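Local coordinates for carbohydrate binding protein, putative, cbp2D (Cellvibrio japonicus, PDB 7B21) that probably carries electrons through a c-type cytochrome domain, the heme-binding X183 part of a longer protein linked to the reduction of lytic polysaccharide monooxygenases, at residues A7-N12 against A79-A84; A21-D26 against T38-N43; Y47-D52 against M64-G69. All blocks are in the same frame, centred on the assembly; numbering follows the deposited sequence. Where two conformers were deposited one is given.

Interaction 1 (A7-N12 against A79-A84); sequences ATRGAN and AADIEA
Gly-10 of helix 7-16 lies directly against Asp-81 and Ile-82 of helix 76-86, in the crossing of N- and C-terminal helices that is the hallmark of the cytochrome c fold. Over these segments the axes come within 6.7 Å and cross at -99°, close to perpendicular. So near an approach depends on small residues. With no side chain in between, Gly-10 CA sits 3.4 Å from Asp-81 O in a CA-H...O contact. A turn away, the methyl groups of Ala-7 and Ala-84 meet, CB to CB 4.0 Å, while Ala-84 CB also presses on the backbone N of Ala-7.

On the flank of the crossing, Arg-9 grips Asp-81 side-on through NE and NH2, one nitrogen to each oxygen, with a further weak bond from NH2 to OD2. NH2 points almost straight at the syn lone pair of Asp-81 OD1, 3.1 Å away and in the guanidinium plane; NE reaches Asp-81 OD2 at 2.9 Å from above the carboxylate plane. The two planes are 38° apart, and the NE bond is less straight than that from NH2 to OD1. A bend at chi3 (-52°) turns the NE/NH2 edge of the guanidinium toward the carboxylate.

Further out, Asp-81 OD1 also accepts from the backbone N of Asp-6 and from Gln-77 NE2, which should help fix the carboxylate's rotation. Asp-6 OD1 in turn takes the backbone N-H of Arg-9. On the heme side, Ile-82 packs on Leu-13 and Trp-14 and touches the heme, with its CG1 3.8 Å from Gly-10 O.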
# COMPACT_ATOMS: atom_id res chain seq x y z
N ALA A 7 1.42 -11.20 3.87
CA ALA A 7 2.47 -10.22 3.61
C ALA A 7 3.43 -10.68 2.51
O ALA A 7 3.97 -9.84 1.78
CB ALA A 7 3.24 -9.95 4.86
N THR A 8 3.66 -11.97 2.42
CA THR A 8 4.59 -12.49 1.41
C THR A 8 4.00 -12.25 0.02
O THR A 8 4.66 -11.75 -0.92
CB THR A 8 4.92 -13.97 1.69
OG1 THR A 8 5.48 -14.05 2.99
CG2 THR A 8 5.85 -14.52 0.65
N ARG A 9 2.72 -12.56 -0.16
CA ARG A 9 2.05 -12.24 -1.42
C ARG A 9 1.98 -10.72 -1.65
O ARG A 9 2.16 -10.24 -2.79
CB ARG A 9 0.64 -12.80 -1.50
CG ARG A 9 0.61 -14.31 -1.51
CD ARG A 9 -0.73 -14.84 -1.94
NE ARG A 9 -1.81 -14.28 -1.21
CZ ARG A 9 -2.84 -14.93 -0.76
NH1 ARG A 9 -3.02 -16.19 -1.11
NH2 ARG A 9 -3.67 -14.29 0.06
N GLY A 10 1.72 -9.98 -0.60
CA GLY A 10 1.69 -8.52 -0.74
C GLY A 10 2.99 -7.93 -1.21
O GLY A 10 2.97 -6.92 -1.93
N ALA A 11 4.12 -8.54 -0.87
CA ALA A 11 5.45 -8.06 -1.30
C ALA A 11 5.52 -8.15 -2.83
O ALA A 11 6.17 -7.30 -3.47
CB ALA A 11 6.54 -8.87 -0.66
N ASN A 12 4.92 -9.16 -3.44
CA ASN A 12 4.90 -9.33 -4.90
C ASN A 12 3.91 -8.36 -5.53
O ASN A 12 4.22 -7.71 -6.55
CB ASN A 12 4.49 -10.76 -5.27
CG ASN A 12 4.36 -10.87 -6.77
OD1 ASN A 12 5.34 -10.62 -7.46
ND2 ASN A 12 3.17 -11.19 -7.25
N ALA A 79 -5.66 -5.94 -1.75
CA ALA A 79 -5.54 -4.86 -0.78
C ALA A 79 -5.18 -5.42 0.60
O ALA A 79 -4.35 -4.83 1.31
CB ALA A 79 -6.81 -4.05 -0.75
N ALA A 80 -5.79 -6.53 0.99
CA ALA A 80 -5.45 -7.17 2.26
C ALA A 80 -3.99 -7.61 2.29
O ALA A 80 -3.31 -7.44 3.29
CB ALA A 80 -6.38 -8.33 2.50
N ASP A 81 -3.53 -8.22 1.21
CA ASP A 81 -2.15 -8.72 1.14
C ASP A 81 -1.18 -7.55 1.21
O ASP A 81 -0.16 -7.62 1.92
CB ASP A 81 -1.95 -9.54 -0.12
CG ASP A 81 -2.64 -10.89 -0.15
OD1 ASP A 81 -3.12 -11.35 0.92
OD2 ASP A 81 -2.62 -11.50 -1.21
N ILE A 82 -1.41 -6.50 0.42
CA ILE A 82 -0.46 -5.39 0.45
C ILE A 82 -0.51 -4.69 1.82
O ILE A 82 0.54 -4.30 2.30
CB ILE A 82 -0.68 -4.43 -0.74
CG1 ILE A 82 -0.43 -5.12 -2.07
CG2 ILE A 82 0.27 -3.25 -0.58
CD1 ILE A 82 -0.67 -4.26 -3.28
N GLU A 83 -1.68 -4.55 2.41
CA GLU A 83 -1.74 -4.04 3.79
C GLU A 83 -0.79 -4.82 4.68
O GLU A 83 -0.01 -4.24 5.44
CB GLU A 83 -3.18 -4.11 4.30
CG GLU A 83 -3.31 -3.81 5.78
CD GLU A 83 -4.74 -4.01 6.27
OE1 GLU A 83 -5.19 -5.19 6.26
OE2 GLU A 83 -5.42 -3.04 6.63
N ALA A 84 -0.90 -6.15 4.63
CA ALA A 84 -0.06 -6.98 5.51
C ALA A 84 1.43 -6.70 5.23
O ALA A 84 2.24 -6.62 6.16
CB ALA A 84 -0.40 -8.44 5.33

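Interaction 2 (A21-D26 against T38-N43); sequences ACHGVD and TPLNPN. With HEC (heme c), chain B.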
# COMPACT_ATOMS: atom_id res chain seq x y z
N ALA A 21 6.37 2.07 -8.26
CA ALA A 21 6.75 3.21 -9.10
C ALA A 21 6.70 4.50 -8.30
O ALA A 21 7.62 5.33 -8.38
CB ALA A 21 5.83 3.28 -10.28
N CYS A 22 5.61 4.75 -7.56
CA CYS A 22 5.41 6.01 -6.87
C CYS A 22 5.99 5.98 -5.46
O CYS A 22 6.34 7.03 -4.96
CB CYS A 22 3.97 6.41 -6.85
SG CYS A 22 3.39 6.72 -8.54
N HIS A 23 6.00 4.82 -4.83
CA HIS A 23 6.31 4.72 -3.39
C HIS A 23 7.64 4.01 -3.13
O HIS A 23 7.97 3.80 -1.96
CB HIS A 23 5.17 4.01 -2.66
CG HIS A 23 3.88 4.75 -2.70
ND1 HIS A 23 3.71 5.99 -2.16
CD2 HIS A 23 2.64 4.38 -3.12
CE1 HIS A 23 2.44 6.34 -2.30
NE2 HIS A 23 1.73 5.37 -2.87
N GLY A 24 8.38 3.66 -4.18
CA GLY A 24 9.65 2.96 -3.99
C GLY A 24 9.46 1.56 -3.43
O GLY A 24 8.40 0.96 -3.50
N VAL A 25 10.57 1.05 -2.93
CA VAL A 25 10.57 -0.35 -2.40
C VAL A 25 9.92 -0.44 -1.03
O VAL A 25 9.48 -1.51 -0.65
CB VAL A 25 12.00 -0.89 -2.38
CG1 VAL A 25 12.66 -0.83 -3.70
CG2 VAL A 25 12.87 -0.27 -1.34
N ASP A 26 9.88 0.69 -0.32
CA ASP A 26 9.64 0.68 1.14
C ASP A 26 9.03 2.00 1.60
O ASP A 26 9.08 2.29 2.78
CB ASP A 26 10.95 0.43 1.89
CG ASP A 26 11.96 1.53 1.66
OD1 ASP A 26 11.67 2.45 0.87
OD2 ASP A 26 13.06 1.46 2.27
N THR A 38 6.72 9.57 -3.83
CA THR A 38 5.70 9.86 -2.83
C THR A 38 5.97 8.95 -1.64
O THR A 38 5.83 7.73 -1.72
CB THR A 38 4.29 9.60 -3.37
OG1 THR A 38 4.09 10.42 -4.52
CG2 THR A 38 3.23 9.89 -2.34
N PRO A 39 6.36 9.51 -0.50
CA PRO A 39 6.57 8.70 0.67
C PRO A 39 5.29 7.98 1.08
O PRO A 39 4.18 8.42 0.80
CB PRO A 39 7.06 9.65 1.76
CG PRO A 39 7.20 10.95 1.15
CD PRO A 39 6.75 10.91 -0.28
N LEU A 40 5.48 6.91 1.83
CA LEU A 40 4.36 6.14 2.40
C LEU A 40 4.74 5.81 3.83
O LEU A 40 5.69 5.08 4.07
CB LEU A 40 4.11 4.89 1.57
CG LEU A 40 2.82 4.12 1.79
CD1 LEU A 40 2.70 3.02 0.74
CD2 LEU A 40 2.71 3.53 3.21
N ASN A 41 4.01 6.41 4.78
CA ASN A 41 4.20 6.14 6.20
C ASN A 41 3.42 4.87 6.54
O ASN A 41 2.19 4.88 6.44
CB ASN A 41 3.68 7.31 7.00
CG ASN A 41 3.88 7.13 8.48
OD1 ASN A 41 3.85 6.03 9.02
ND2 ASN A 41 4.07 8.25 9.14
N PRO A 42 4.09 3.77 6.91
CA PRO A 42 3.44 2.48 7.07
C PRO A 42 2.88 2.25 8.47
O PRO A 42 2.44 1.14 8.75
CB PRO A 42 4.58 1.52 6.79
CG PRO A 42 5.77 2.22 7.43
CD PRO A 42 5.56 3.68 7.10
N ASN A 43 2.90 3.28 9.30
CA ASN A 43 2.65 3.11 10.74
C ASN A 43 1.45 3.89 11.24
O ASN A 43 1.31 3.98 12.44
CB ASN A 43 3.89 3.49 11.52
CG ASN A 43 5.07 2.65 11.05
OD1 ASN A 43 4.96 1.41 10.85
ND2 ASN A 43 6.21 3.29 10.81
FE HEC B . -0.20 5.36 -3.27
CHA HEC B . -0.81 7.67 -0.86
CHB HEC B . -0.55 2.87 -1.01
CHC HEC B . 0.16 3.08 -5.77
CHD HEC B . 0.49 7.85 -5.46
NA HEC B . -0.59 5.29 -1.34
C1A HEC B . -0.72 6.35 -0.46
C2A HEC B . -0.79 5.89 0.88
C3A HEC B . -0.77 4.55 0.84
C4A HEC B . -0.62 4.17 -0.55
CMA HEC B . -0.91 3.57 1.97
CAA HEC B . -0.89 6.76 2.12
CBA HEC B . 0.51 7.12 2.64
CGA HEC B . 0.56 7.87 3.92
O1A HEC B . -0.48 8.12 4.54
O2A HEC B . 1.73 8.16 4.36
NB HEC B . -0.22 3.35 -3.37
C1B HEC B . -0.38 2.49 -2.32
C2B HEC B . -0.37 1.13 -2.79
C3B HEC B . -0.23 1.17 -4.15
C4B HEC B . -0.09 2.60 -4.49
CMB HEC B . -0.51 -0.09 -1.94
CAB HEC B . -0.25 0.05 -5.12
CBB HEC B . -1.52 -0.76 -5.11
NC HEC B . 0.23 5.44 -5.21
C1C HEC B . 0.39 4.40 -6.08
C2C HEC B . 0.83 4.85 -7.36
C3C HEC B . 1.02 6.20 -7.26
C4C HEC B . 0.60 6.57 -5.94
CMC HEC B . 1.15 3.95 -8.52
CAC HEC B . 1.60 7.15 -8.26
CBC HEC B . 0.98 7.18 -9.60
ND HEC B . -0.24 7.36 -3.20
C1D HEC B . 0.03 8.22 -4.21
C2D HEC B . -0.25 9.59 -3.80
C3D HEC B . -0.68 9.54 -2.54
C4D HEC B . -0.62 8.13 -2.13
CMD HEC B . -0.07 10.80 -4.67
CAD HEC B . -1.25 10.65 -1.71
CBD HEC B . -2.83 10.59 -1.83
CGD HEC B . -3.53 11.75 -1.19
O1D HEC B . -3.90 11.67 0.00
O2D HEC B . -3.71 12.78 -1.91
O HOH W 1 8.24 4.12 4.65
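The imidazole of His-23 has Leu-40 CD1 over one face, 4.1 Å from the ring centroid in a CH-pi contact and displaced toward the rim, while Thr-38 O lies at its edge. That carbonyl accepts from His-23 ND1 at 2.8 Å, close to the ring plane, although the donor stands above the carbonyl plane. At the far end of the ring, His-23 NE2 binds the heme iron at 2.0 Å. The bond at ND1 thus helps fix the rotation of the ring about its iron bond, and it would be expected to give the ligand some imidazolate character. Thr-38 CG2, placed anti to its own backbone nitrogen, packs on His-23 CE1 and reaches down to the porphyrin.

The backbones are tied just beside the ring: Thr-38 N donates to Cys-22 O at 2.8 Å. Cys-22 SG itself is the thioether link to heme CAC. Leu-40, with CG swung away from its backbone N (chi1 -166°), lays CD1 against heme CHB at 3.7 Å as well as against the histidine, filling the angle between the two.

Further along, Asn-41 N donates to propionate oxygen O2A of the heme at 2.9 Å, and Asn-41 OD1 closes an Asx turn by accepting from Asn-43 N. One water bridges Asp-26 O and Leu-40 O. Trp-14 of helix 7-16 touches both His-23 and Leu-40. Cys-19, Cys-22 and His-23 are the fixed residues of the CXXCH heme-attachment motif of c-type cytochromes, here with its proximal histidine steered by a loop carbonyl.

Interaction 3 (Y47-D52 against M64-G69); sequences YRHSRD and MWMPQG. With NA (sodium ion), chain C; HEC (heme c), chain B; EDO (1,2-ethanediol), chain D; EDO (1,2-ethanediol), chain E.
The rings of His-49 and Trp-65 stack face to face, with the imidazole centroid 4.1 Å from that of the six-membered ring and the planes only 12° apart. His-49 CB extends the overlap, sitting over the five-membered ring of Trp-65 in a CH-pi contact at 3.5 Å. A propionate carboxylate of the heme, through CGD, lies over the other face of the imidazole, which is therefore sandwiched between indole and propionate. Arg-51, bent at chi3 (46°), rests its CB near Trp-65 CH2 and presents its guanidinium face to the CZ3 edge of the indole, the planes 74° apart.

Hydrogen bonds engage the imidazole at both nitrogens. In the conformer given, His-49 NE2 makes a nearly straight bond, in its ring plane, to Gln-68 OE1 at 2.9 Å; Gln-68 has a second conformer, so this hold may be partial. ND1 accepts from Arg-51 N. The indole N-H of Trp-65 goes to Asp-52 OD2 at 3.0 Å, meeting the carboxylate from above its plane; the same oxygen is in a salt bridge with Arg-56.

This is the methionine side of the heme in a cytochrome c fold, where the loop after helix 58-65 delivers the sixth iron ligand. Met-66 SD binds the iron at 2.3 Å, opposite His-23, and Met-66 CE reaches the edge of the His-49 ring.

Other ties to bound groups come from the backbone and Ser-50. Met-66 O coordinates the sodium ion at 2.3 Å, alongside carbonyls of Ile-62, Ser-63, Glu-71 and Cys-74. Ser-50 holds the sandwiching propionate at both oxygens, N to O1D and OG to O2D at 2.7 Å.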
# COMPACT_ATOMS: atom_id res chain seq x y z
N TYR A 47 -5.91 5.63 7.65
CA TYR A 47 -5.43 6.42 6.51
C TYR A 47 -6.61 7.18 5.94
O TYR A 47 -7.65 6.60 5.58
CB TYR A 47 -4.80 5.50 5.46
CG TYR A 47 -3.50 4.91 5.92
CD1 TYR A 47 -3.44 3.81 6.74
CD2 TYR A 47 -2.31 5.51 5.57
CE1 TYR A 47 -2.23 3.33 7.23
CE2 TYR A 47 -1.10 5.03 6.02
CZ TYR A 47 -1.04 3.95 6.87
OH TYR A 47 0.14 3.50 7.40
N ARG A 48 -6.41 8.48 5.76
CA ARG A 48 -7.44 9.36 5.17
C ARG A 48 -6.84 10.04 3.96
O ARG A 48 -6.09 10.99 4.07
CB ARG A 48 -8.00 10.39 6.15
CG ARG A 48 -9.18 11.16 5.57
CD ARG A 48 -9.78 12.08 6.60
NE ARG A 48 -10.75 12.96 5.98
CZ ARG A 48 -11.78 13.53 6.57
NH1 ARG A 48 -12.03 13.31 7.85
NH2 ARG A 48 -12.54 14.34 5.86
N HIS A 49 -7.21 9.58 2.78
CA HIS A 49 -6.80 10.22 1.52
C HIS A 49 -7.27 11.67 1.56
O HIS A 49 -8.34 11.99 2.12
CB HIS A 49 -7.44 9.48 0.35
CG HIS A 49 -6.91 9.86 -0.99
ND1 HIS A 49 -7.32 11.01 -1.63
CD2 HIS A 49 -6.02 9.23 -1.80
CE1 HIS A 49 -6.72 11.05 -2.82
NE2 HIS A 49 -5.90 9.97 -2.95
N SER A 50 -6.50 12.54 0.93
CA SER A 50 -6.86 13.98 0.88
C SER A 50 -8.25 14.21 0.29
O SER A 50 -8.83 15.24 0.59
CB SER A 50 -5.83 14.76 0.13
OG SER A 50 -5.76 14.39 -1.22
N ARG A 51 -8.77 13.31 -0.52
CA ARG A 51 -10.10 13.46 -1.14
C ARG A 51 -11.17 12.67 -0.41
O ARG A 51 -12.33 12.69 -0.84
CB ARG A 51 -10.06 13.03 -2.60
CG ARG A 51 -9.16 13.86 -3.51
CD ARG A 51 -9.17 13.27 -4.95
NE ARG A 51 -10.50 12.93 -5.51
CZ ARG A 51 -10.80 12.02 -6.45
NH1 ARG A 51 -9.88 11.34 -7.11
NH2 ARG A 51 -12.07 11.86 -6.80
N ASP A 52 -10.82 11.95 0.65
CA ASP A 52 -11.79 11.14 1.39
C ASP A 52 -12.45 11.99 2.47
O ASP A 52 -11.95 13.02 2.85
CB ASP A 52 -11.14 9.89 1.94
CG ASP A 52 -12.06 8.69 2.12
OD1 ASP A 52 -13.29 8.85 2.16
OD2 ASP A 52 -11.51 7.57 2.21
N MET A 64 -9.90 1.61 -2.20
CA MET A 64 -10.57 2.82 -2.72
C MET A 64 -9.65 3.67 -3.60
O MET A 64 -10.12 4.23 -4.60
CB MET A 64 -11.01 3.66 -1.54
CG MET A 64 -12.15 3.09 -0.75
SD MET A 64 -12.59 4.12 0.68
CE MET A 64 -13.31 5.53 -0.17
N TRP A 65 -8.39 3.81 -3.22
CA TRP A 65 -7.60 4.95 -3.70
C TRP A 65 -6.34 4.55 -4.47
O TRP A 65 -5.73 5.45 -5.06
CB TRP A 65 -7.22 5.89 -2.56
CG TRP A 65 -8.38 6.50 -1.86
CD1 TRP A 65 -8.81 6.20 -0.60
CD2 TRP A 65 -9.28 7.50 -2.37
NE1 TRP A 65 -9.91 6.97 -0.28
CE2 TRP A 65 -10.21 7.77 -1.34
CE3 TRP A 65 -9.30 8.25 -3.54
CZ2 TRP A 65 -11.21 8.72 -1.49
CZ3 TRP A 65 -10.27 9.22 -3.65
CH2 TRP A 65 -11.23 9.43 -2.66
N MET A 66 -5.91 3.29 -4.46
CA MET A 66 -4.59 2.96 -5.02
C MET A 66 -4.71 1.74 -5.90
O MET A 66 -5.56 0.87 -5.71
CB MET A 66 -3.59 2.73 -3.89
CG MET A 66 -3.32 3.97 -3.05
SD MET A 66 -2.43 5.28 -3.93
CE MET A 66 -3.28 6.71 -3.30
N PRO A 67 -3.84 1.59 -6.91
CA PRO A 67 -2.87 2.60 -7.34
C PRO A 67 -3.59 3.82 -7.90
O PRO A 67 -4.59 3.69 -8.58
CB PRO A 67 -2.07 1.88 -8.44
CG PRO A 67 -3.06 0.88 -9.03
CD PRO A 67 -3.88 0.45 -7.83
N GLN A 68 -3.07 4.99 -7.60
CA GLN A 68 -3.72 6.22 -8.03
C GLN A 68 -3.65 6.28 -9.55
O GLN A 68 -2.59 6.15 -10.14
CB GLN A 68 -3.08 7.38 -7.26
CG GLN A 68 -3.83 8.67 -7.49
CD GLN A 68 -3.75 9.65 -6.34
OE1 GLN A 68 -4.17 9.41 -5.20
NE2 GLN A 68 -3.26 10.85 -6.67
N GLY A 69 -4.80 6.45 -10.16
CA GLY A 69 -4.99 6.42 -11.61
C GLY A 69 -5.58 5.12 -12.13
O GLY A 69 -5.99 5.07 -13.28
NA NA C . -7.59 0.01 -5.20
FE HEC B . -0.20 5.36 -3.27
CHA HEC B . -0.81 7.67 -0.86
CHB HEC B . -0.55 2.87 -1.01
CHC HEC B . 0.16 3.08 -5.77
CHD HEC B . 0.49 7.85 -5.46
NA HEC B . -0.59 5.29 -1.34
C1A HEC B . -0.72 6.35 -0.46
C2A HEC B . -0.79 5.89 0.88
C3A HEC B . -0.77 4.55 0.84
C4A HEC B . -0.62 4.17 -0.55
CMA HEC B . -0.91 3.57 1.97
CAA HEC B . -0.89 6.76 2.12
CBA HEC B . 0.51 7.12 2.64
CGA HEC B . 0.56 7.87 3.92
O1A HEC B . -0.48 8.12 4.54
O2A HEC B . 1.73 8.16 4.36
NB HEC B . -0.22 3.35 -3.37
C1B HEC B . -0.38 2.49 -2.32
C2B HEC B . -0.37 1.13 -2.79
C3B HEC B . -0.23 1.17 -4.15
C4B HEC B . -0.09 2.60 -4.49
CMB HEC B . -0.51 -0.09 -1.94
CAB HEC B . -0.25 0.05 -5.12
CBB HEC B . -1.52 -0.76 -5.11
NC HEC B . 0.23 5.44 -5.21
C1C HEC B . 0.39 4.40 -6.08
C2C HEC B . 0.83 4.85 -7.36
C3C HEC B . 1.02 6.20 -7.26
C4C HEC B . 0.60 6.57 -5.94
CMC HEC B . 1.15 3.95 -8.52
CAC HEC B . 1.60 7.15 -8.26
CBC HEC B . 0.98 7.18 -9.60
ND HEC B . -0.24 7.36 -3.20
C1D HEC B . 0.03 8.22 -4.21
C2D HEC B . -0.25 9.59 -3.80
C3D HEC B . -0.68 9.54 -2.54
C4D HEC B . -0.62 8.13 -2.13
CMD HEC B . -0.07 10.80 -4.67
CAD HEC B . -1.25 10.65 -1.71
CBD HEC B . -2.83 10.59 -1.83
CGD HEC B . -3.53 11.75 -1.19
O1D HEC B . -3.90 11.67 0.00
O2D HEC B . -3.71 12.78 -1.91
C1 EDO D . -4.13 11.83 7.10
O1 EDO D . -4.01 12.07 5.72
C2 EDO D . -3.50 10.54 7.47
O2 EDO D . -3.95 9.47 6.68
C1 EDO E . -9.14 12.09 12.03
O1 EDO E . -10.02 11.27 12.76
C2 EDO E . -9.82 12.83 10.94
O2 EDO E . -10.54 12.06 10.01

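Heme c joins interactions 2 and 3, whose centres are 14 Å apart. His-23 of interaction 2 and Met-66 of interaction 3 supply the two axial ligands, with His-23 NE2 and Met-66 SD 4.3 Å from each other across the iron. Segments 38-43 and 47-52, parts of one loop between helix 19-23 and helix 58-65, also touch: Asn-41 O is 2.7 Å from Tyr-47 OH in a probable hydrogen bond. Each of these segments holds a different propionate. Interaction 1 stands apart, its centre about 14 Å from that of interaction 2 and 18 Å from that of interaction 3. It still reaches the pocket through Ile-82, whose side chain is about 4 Å from the heme and from the side chain of Cys-19.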